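PDB 4Y4Q: sortase, SrtB family from Streptococcus pneumoniae PCS8235, which probably acts as a cysteine transpeptidase that cleaves sorting signals and joins pilin proteins during assembly of the type II pilus. Local coordinates for residues T125-H130 against I219-C224; V163-E168 against A237-T242; V175-F180 against V228-H233. All blocks are in the same frame, centred on the assembly; numbering follows the deposited sequence.

Contact 1 (T125-H130 against I219-C224)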
# COMPACT_ATOMS: atom_id res chain seq x y z
N THR A 125 -5.92 -4.83 -1.48
CA THR A 125 -5.24 -5.11 -0.22
C THR A 125 -4.78 -3.79 0.39
O THR A 125 -4.09 -2.99 -0.27
CB THR A 125 -3.99 -5.98 -0.43
OG1 THR A 125 -4.35 -7.20 -1.10
CG2 THR A 125 -3.35 -6.31 0.91
N ILE A 126 -5.14 -3.56 1.64
CA ILE A 126 -4.84 -2.28 2.28
C ILE A 126 -3.73 -2.49 3.30
O ILE A 126 -3.81 -3.39 4.15
CB ILE A 126 -6.09 -1.68 2.95
CG1 ILE A 126 -7.22 -1.57 1.92
CG2 ILE A 126 -5.78 -0.32 3.57
CD1 ILE A 126 -8.50 -1.00 2.47
N ILE A 127 -2.68 -1.69 3.19
CA ILE A 127 -1.52 -1.83 4.07
C ILE A 127 -1.23 -0.50 4.75
O ILE A 127 -1.35 0.57 4.14
CB ILE A 127 -0.30 -2.38 3.30
CG1 ILE A 127 0.17 -1.39 2.24
CG2 ILE A 127 -0.65 -3.68 2.58
CD1 ILE A 127 1.33 -1.93 1.42
N TYR A 128 -0.87 -0.56 6.03
CA TYR A 128 -0.81 0.63 6.88
C TYR A 128 0.61 0.92 7.36
O TYR A 128 1.33 0.01 7.76
CB TYR A 128 -1.71 0.44 8.11
CG TYR A 128 -3.16 0.15 7.79
CD1 TYR A 128 -4.02 1.17 7.39
CD2 TYR A 128 -3.67 -1.14 7.89
CE1 TYR A 128 -5.37 0.90 7.09
CE2 TYR A 128 -5.00 -1.42 7.60
CZ TYR A 128 -5.84 -0.39 7.20
OH TYR A 128 -7.16 -0.66 6.91
N GLY A 129 0.99 2.20 7.35
CA GLY A 129 2.19 2.62 8.05
C GLY A 129 1.81 3.57 9.18
O GLY A 129 1.37 4.68 8.91
N HIS A 130 1.98 3.14 10.43
CA HIS A 130 1.61 3.97 11.57
C HIS A 130 2.74 4.90 11.97
O HIS A 130 3.82 4.45 12.33
CB HIS A 130 1.25 3.10 12.79
CG HIS A 130 0.27 2.02 12.49
ND1 HIS A 130 -0.99 2.26 11.99
CD2 HIS A 130 0.35 0.67 12.64
CE1 HIS A 130 -1.64 1.12 11.83
NE2 HIS A 130 -0.84 0.14 12.23
N ILE A 219 -3.00 -2.50 -4.44
CA ILE A 219 -2.59 -2.30 -3.06
C ILE A 219 -2.80 -0.82 -2.69
O ILE A 219 -2.44 0.07 -3.47
CB ILE A 219 -1.12 -2.62 -2.91
CG1 ILE A 219 -0.88 -4.12 -3.11
CG2 ILE A 219 -0.62 -2.21 -1.55
CD1 ILE A 219 0.59 -4.48 -3.10
N LEU A 220 -3.38 -0.58 -1.52
CA LEU A 220 -3.49 0.78 -1.00
C LEU A 220 -2.53 0.93 0.16
O LEU A 220 -2.65 0.23 1.18
CB LEU A 220 -4.91 1.10 -0.52
CG LEU A 220 -6.01 1.34 -1.56
CD1 LEU A 220 -6.42 0.04 -2.23
CD2 LEU A 220 -7.22 1.98 -0.92
N LEU A 221 -1.57 1.82 0.00
CA LEU A 221 -0.62 2.05 1.09
C LEU A 221 -1.02 3.35 1.76
O LEU A 221 -1.01 4.42 1.14
CB LEU A 221 0.82 2.11 0.56
CG LEU A 221 1.89 2.66 1.51
CD1 LEU A 221 1.97 1.85 2.79
CD2 LEU A 221 3.25 2.68 0.81
N SER A 222 -1.34 3.27 3.05
CA SER A 222 -1.97 4.38 3.75
C SER A 222 -1.16 4.81 4.96
O SER A 222 -0.70 3.96 5.74
CB SER A 222 -3.38 3.93 4.20
OG SER A 222 -3.96 4.83 5.13
N THR A 223 -1.01 6.11 5.16
CA THR A 223 -0.27 6.62 6.31
C THR A 223 -0.84 7.92 6.86
O THR A 223 -1.69 8.56 6.22
CB THR A 223 1.21 6.85 5.97
OG1 THR A 223 1.95 6.97 7.19
CG2 THR A 223 1.36 8.12 5.16
N CYS A 224 -0.36 8.32 8.03
CA CYS A 224 -0.90 9.48 8.73
C CYS A 224 -0.68 10.80 7.98
O CYS A 224 0.40 11.04 7.42
CB CYS A 224 -0.31 9.59 10.14
SG CYS A 224 -0.85 8.29 11.28
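The strand from T125 onward runs parallel to I219-C224 in the middle of the sortase sheet, a buried backbone contact whose axes come within 4.7 Å at an angle of 20°. The register is T125 beside I219, I126 beside L220, I127 beside L221 and Y128 beside S222. Four N-H...O=C bonds zip the strands together: L220 N to T125 O, I127 N to L220 O, S222 N to I127 O and G129 N to S222 O, all between 2.8 and 2.9 Å. At the far end a side chain takes over, T223 OG1 giving its hydrogen to G129 O at 2.9 Å from a position tilted off the carbonyl plane. The hydroxyl reaches G129 because chi1 of -164° swings it anti to its own backbone N.

On the face of I127, I219 and L221, I127 does most of the touching. Its CG1 sits between backbone N and carbonyl carbon, chi1 65°, which brings it over the neighbouring strand, 3.4 Å from L220 O and 3.7 Å from L221 CD1. I127 CD1 then passes obliquely against I219 CG2 at 3.6 Å. I110 and L112 of the adjacent strand pack on I127 as well. The reverse face is looser: I126 CG1 meets L220 CB at 4.3 Å, and S222 CB lies obliquely to the Y128 ring. The hydroxyls there look to other partners, Y128 OH bonding D113 and S222 OG bonding Y183.

L221-S222-T223-C224 matches the LxTC signature of sortases. By analogy with other sortases C224 is probably the nucleophile and H130 probably the catalytic histidine, which the two parallel strands bring together at their C-terminal ends, as in the sortase beta-barrel.

Contact 2 (V163-E168 against A237-T242)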
# COMPACT_ATOMS: atom_id res chain seq x y z
N VAL A 163 7.60 -15.14 -3.79
CA VAL A 163 7.71 -14.60 -5.15
C VAL A 163 7.89 -13.08 -5.19
O VAL A 163 7.43 -12.36 -4.29
CB VAL A 163 6.50 -14.99 -6.03
CG1 VAL A 163 6.22 -16.50 -5.93
CG2 VAL A 163 5.26 -14.21 -5.63
N GLU A 164 8.55 -12.60 -6.24
CA GLU A 164 8.78 -11.17 -6.45
C GLU A 164 7.95 -10.64 -7.63
O GLU A 164 8.04 -11.15 -8.74
CB GLU A 164 10.26 -10.87 -6.66
CG GLU A 164 10.57 -9.38 -6.83
CD GLU A 164 11.98 -9.00 -6.41
OE1 GLU A 164 12.94 -9.65 -6.88
OE2 GLU A 164 12.14 -8.06 -5.61
N LYS A 165 7.16 -9.60 -7.37
CA LYS A 165 6.31 -8.98 -8.38
C LYS A 165 6.65 -7.50 -8.47
O LYS A 165 7.19 -6.92 -7.52
CB LYS A 165 4.84 -9.12 -8.00
CG LYS A 165 4.29 -10.55 -7.94
CD LYS A 165 4.16 -11.15 -9.33
CE LYS A 165 3.59 -12.55 -9.29
NZ LYS A 165 3.92 -13.28 -10.56
N GLY A 166 6.31 -6.89 -9.60
CA GLY A 166 6.54 -5.46 -9.78
C GLY A 166 5.34 -4.71 -9.27
O GLY A 166 4.26 -5.30 -9.09
N LEU A 167 5.53 -3.42 -9.00
CA LEU A 167 4.45 -2.53 -8.58
C LEU A 167 4.43 -1.35 -9.52
O LEU A 167 5.49 -0.80 -9.84
CB LEU A 167 4.70 -2.00 -7.17
CG LEU A 167 4.52 -2.91 -5.95
CD1 LEU A 167 4.90 -2.12 -4.71
CD2 LEU A 167 3.08 -3.41 -5.86
N GLU A 168 3.25 -0.94 -9.97
CA GLU A 168 3.14 0.29 -10.74
C GLU A 168 2.16 1.22 -10.05
O GLU A 168 0.97 0.92 -9.99
CB GLU A 168 2.70 -0.01 -12.16
CG GLU A 168 2.60 1.23 -13.05
CD GLU A 168 2.55 0.89 -14.53
OE1 GLU A 168 2.47 -0.31 -14.89
OE2 GLU A 168 2.61 1.84 -15.35
N ALA A 237 -1.25 1.19 -5.97
CA ALA A 237 -0.42 0.54 -6.97
C ALA A 237 -1.08 -0.72 -7.50
O ALA A 237 -1.76 -1.44 -6.75
CB ALA A 237 0.92 0.20 -6.38
N LYS A 238 -0.86 -0.99 -8.79
CA LYS A 238 -1.25 -2.26 -9.39
C LYS A 238 -0.11 -3.26 -9.21
O LYS A 238 1.06 -2.91 -9.38
CB LYS A 238 -1.50 -2.08 -10.87
CG LYS A 238 -1.74 -3.39 -11.63
CD LYS A 238 -2.03 -3.10 -13.10
CE LYS A 238 -2.25 -4.38 -13.91
NZ LYS A 238 -2.59 -4.09 -15.34
N ILE A 239 -0.45 -4.51 -8.90
CA ILE A 239 0.57 -5.55 -8.89
C ILE A 239 0.75 -6.10 -10.31
O ILE A 239 -0.23 -6.44 -10.98
CB ILE A 239 0.21 -6.67 -7.91
CG1 ILE A 239 -0.09 -6.07 -6.53
CG2 ILE A 239 1.33 -7.69 -7.82
CD1 ILE A 239 -0.44 -7.10 -5.46
N THR A 240 2.00 -6.17 -10.76
CA THR A 240 2.31 -6.54 -12.13
C THR A 240 3.31 -7.68 -12.19
O THR A 240 3.95 -8.01 -11.19
CB THR A 240 2.93 -5.34 -12.91
OG1 THR A 240 4.22 -5.04 -12.38
CG2 THR A 240 2.06 -4.10 -12.81
N ASP A 241 3.47 -8.28 -13.37
CA ASP A 241 4.50 -9.29 -13.56
C ASP A 241 5.79 -8.60 -13.98
O ASP A 241 5.77 -7.70 -14.82
CB ASP A 241 4.07 -10.29 -14.63
CG ASP A 241 2.62 -10.73 -14.48
OD1 ASP A 241 2.35 -11.65 -13.68
OD2 ASP A 241 1.75 -10.14 -15.16
N THR A 242 6.90 -9.02 -13.38
CA THR A 242 8.23 -8.45 -13.67
C THR A 242 8.26 -6.93 -13.51
O THR A 242 9.07 -6.39 -12.76
CB THR A 242 8.76 -8.85 -15.08
OG1 THR A 242 8.01 -8.18 -16.11
CG2 THR A 242 8.66 -10.36 -15.29
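Backbone bonding carries most of this antiparallel contact, in which G166-E168 pairs with K238-T240 near the C terminus. G166 and T240 form a hydrogen-bonded pair, L167 and I239 a non-hydrogen-bonded one, and E168 and K238 a second hydrogen-bonded pair. Of the four bonds, T240 N to G166 O (2.9 Å) is straight at its hydrogen, whereas its return, G166 N to T240 O, stretches to 3.1 Å and bends to 143°. Both donors stand above the carbonyl plane of their acceptors, off the lone pairs. E168 N meets K238 O in the carbonyl plane at 3.0 Å, and K238 N closes the pair on E168 O.

Apolar contact falls on the face of L167 and I239. L167 CD2 lies alongside I239 CG1 at 4.2 Å, the two side chains pointing the same way, and also reaches A237 CB; I219 packs against both L167 and I239. K165 crosses I239 at about a right angle, its CB 3.8 Å from I239 CG2. On the face of E168 and T240, T240 CG2 touches E168 CB, while T240 OG1, turned between its backbone N and carbonyl carbon (chi1 68°), sits 3.3 Å from G166 C, directly on the glycine backbone.

Charge pairing across the interface is weak. K165, bent at chi2, runs beside D241, but K165 NZ and D241 OD1 make only a long salt bridge of 3.9 Å, and D241 is poorly ordered. E168 instead pairs with R154, and K238 NZ bonds the carbonyl of S211.

The chemistry thus implies a join fixed by main-chain bonds and an apolar face of L167 and I239, with the outer charges spent on neighbouring loops.

Contact 3 (V175-F180 against V228-H233)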
# COMPACT_ATOMS: atom_id res chain seq x y z
N VAL A 175 -7.63 11.40 2.14
CA VAL A 175 -8.98 11.09 2.60
C VAL A 175 -9.03 11.18 4.11
O VAL A 175 -7.98 11.26 4.76
CB VAL A 175 -9.38 9.64 2.25
CG1 VAL A 175 -9.54 9.45 0.76
CG2 VAL A 175 -8.34 8.66 2.80
N ASP A 176 -10.23 11.14 4.65
CA ASP A 176 -10.41 11.07 6.09
C ASP A 176 -10.28 9.61 6.52
O ASP A 176 -10.55 8.70 5.73
CB ASP A 176 -11.78 11.62 6.48
CG ASP A 176 -12.13 11.31 7.91
OD1 ASP A 176 -11.71 12.09 8.79
OD2 ASP A 176 -12.83 10.29 8.14
N ALA A 177 -9.88 9.38 7.76
CA ALA A 177 -9.52 8.03 8.19
C ALA A 177 -10.75 7.13 8.31
O ALA A 177 -10.62 5.89 8.27
CB ALA A 177 -8.77 8.07 9.52
N TYR A 178 -11.91 7.75 8.48
CA TYR A 178 -13.17 7.03 8.62
C TYR A 178 -13.95 7.02 7.30
O TYR A 178 -15.18 6.89 7.31
CB TYR A 178 -14.01 7.63 9.76
CG TYR A 178 -13.27 7.67 11.08
CD1 TYR A 178 -12.22 6.79 11.33
CD2 TYR A 178 -13.60 8.59 12.07
CE1 TYR A 178 -11.52 6.83 12.52
CE2 TYR A 178 -12.91 8.63 13.27
CZ TYR A 178 -11.87 7.74 13.49
OH TYR A 178 -11.15 7.75 14.66
N ASP A 179 -13.25 7.15 6.18
CA ASP A 179 -13.89 7.03 4.87
C ASP A 179 -14.00 5.56 4.45
O ASP A 179 -13.10 5.02 3.79
CB ASP A 179 -13.13 7.83 3.81
CG ASP A 179 -13.91 7.96 2.50
OD1 ASP A 179 -14.76 7.09 2.19
OD2 ASP A 179 -13.68 8.95 1.77
N PHE A 180 -15.09 4.92 4.82
CA PHE A 180 -15.24 3.49 4.56
C PHE A 180 -15.43 3.19 3.07
O PHE A 180 -15.23 2.07 2.65
CB PHE A 180 -16.37 2.92 5.41
CG PHE A 180 -16.19 3.19 6.86
CD1 PHE A 180 -15.10 2.68 7.55
CD2 PHE A 180 -17.09 3.99 7.55
CE1 PHE A 180 -14.93 2.94 8.91
CE2 PHE A 180 -16.93 4.25 8.91
CZ PHE A 180 -15.86 3.73 9.58
N VAL A 228 -3.56 17.12 9.23
CA VAL A 228 -4.97 17.02 9.49
C VAL A 228 -5.43 16.01 10.49
O VAL A 228 -4.88 14.95 10.64
CB VAL A 228 -5.81 16.95 8.21
CG1 VAL A 228 -5.51 15.70 7.45
CG2 VAL A 228 -7.28 17.01 8.56
N THR A 229 -6.48 16.40 11.18
CA THR A 229 -7.00 15.62 12.24
C THR A 229 -7.73 14.53 11.53
O THR A 229 -8.65 14.76 10.79
CB THR A 229 -8.03 16.43 13.02
OG1 THR A 229 -7.84 17.81 12.72
CG2 THR A 229 -7.89 16.20 14.52
N ASN A 230 -7.24 13.34 11.75
CA ASN A 230 -7.83 12.19 11.16
C ASN A 230 -7.62 12.08 9.67
O ASN A 230 -8.18 11.22 9.05
CB ASN A 230 -9.28 12.09 11.54
CG ASN A 230 -9.62 10.73 12.04
OD1 ASN A 230 -10.56 10.12 11.58
ND2 ASN A 230 -8.82 10.22 12.94
N GLY A 231 -6.77 12.92 9.11
CA GLY A 231 -6.38 12.82 7.72
C GLY A 231 -5.39 11.72 7.44
O GLY A 231 -4.56 11.42 8.26
N ARG A 232 -5.50 11.11 6.27
CA ARG A 232 -4.57 10.09 5.83
C ARG A 232 -4.07 10.31 4.39
O ARG A 232 -4.76 10.87 3.58
CB ARG A 232 -5.20 8.71 5.92
CG ARG A 232 -5.65 8.27 7.28
CD ARG A 232 -4.51 8.00 8.23
NE ARG A 232 -4.96 7.45 9.50
CZ ARG A 232 -5.30 8.16 10.57
NH1 ARG A 232 -5.27 9.47 10.55
NH2 ARG A 232 -5.66 7.55 11.66
N HIS A 233 -2.88 9.79 4.09
CA HIS A 233 -2.33 9.84 2.74
C HIS A 233 -2.33 8.42 2.17
O HIS A 233 -1.96 7.49 2.89
CB HIS A 233 -0.87 10.29 2.78
CG HIS A 233 -0.68 11.75 3.02
ND1 HIS A 233 -1.22 12.72 2.20
CD2 HIS A 233 0.05 12.41 3.95
CE1 HIS A 233 -0.85 13.91 2.62
NE2 HIS A 233 -0.08 13.75 3.68
O HOH W 1 -10.00 13.76 8.12
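N230, R232 and A177 carry this surface contact, where the end of strand 163-176 meets the start of strand 231-240. N230 O accepts the backbone N-H of A177 at 2.8 Å, although the N-H...O angle is only 130°. Its amide stands steeply against the Y178 ring, the planes 67° apart, with OD1 3.2 Å above one face and over the ring centre. D176 supports this arrangement: its OD2 takes the N-H of Y178 (2.7 Å) in an Asx turn, and a water links D176 OD1 to T229 O.

R232 is held by its main chain, R232 N to V175 O at 2.9 Å and V175 N to R232 O at 3.3 Å. Bent at chi2 (-69°), its side chain folds back so that A177 CB lies 3.6 Å above the centre of one guanidinium face. In the guanidinium plane, R232 NH1 also bonds G231 O, which helps to fix the group's rotation.

An antiparallel pair thus ends in two turns, type I at D176-D179 and type II at V228-G231. An arginine just after the loop that follows the cysteine strand is characteristic of sortases, and R232 is probably that active-site arginine.

In the fold
From the N terminus, strand 124-129 opens contact 1 and waits for strand 218-225, 89 residues on, to close it. Meanwhile strand 163-176 supplies the first segments of contacts 2 and 3 from its two ends. Both are closed by strand 231-240, contact 3 first and contact 2 last, so contact 3 nests inside contact 2, and each crosses contact 1. The centres of contacts 2 and 3 lie about 27 Å apart, on opposite sides of the chain's centre. Strands 218-225 and 231-240 pair antiparallel, and probable hydrogen bonds from I219 N to A237 O (2.8 Å) and from H233 N to T223 O (2.7 Å) tie contact 1 to contacts 2 and 3.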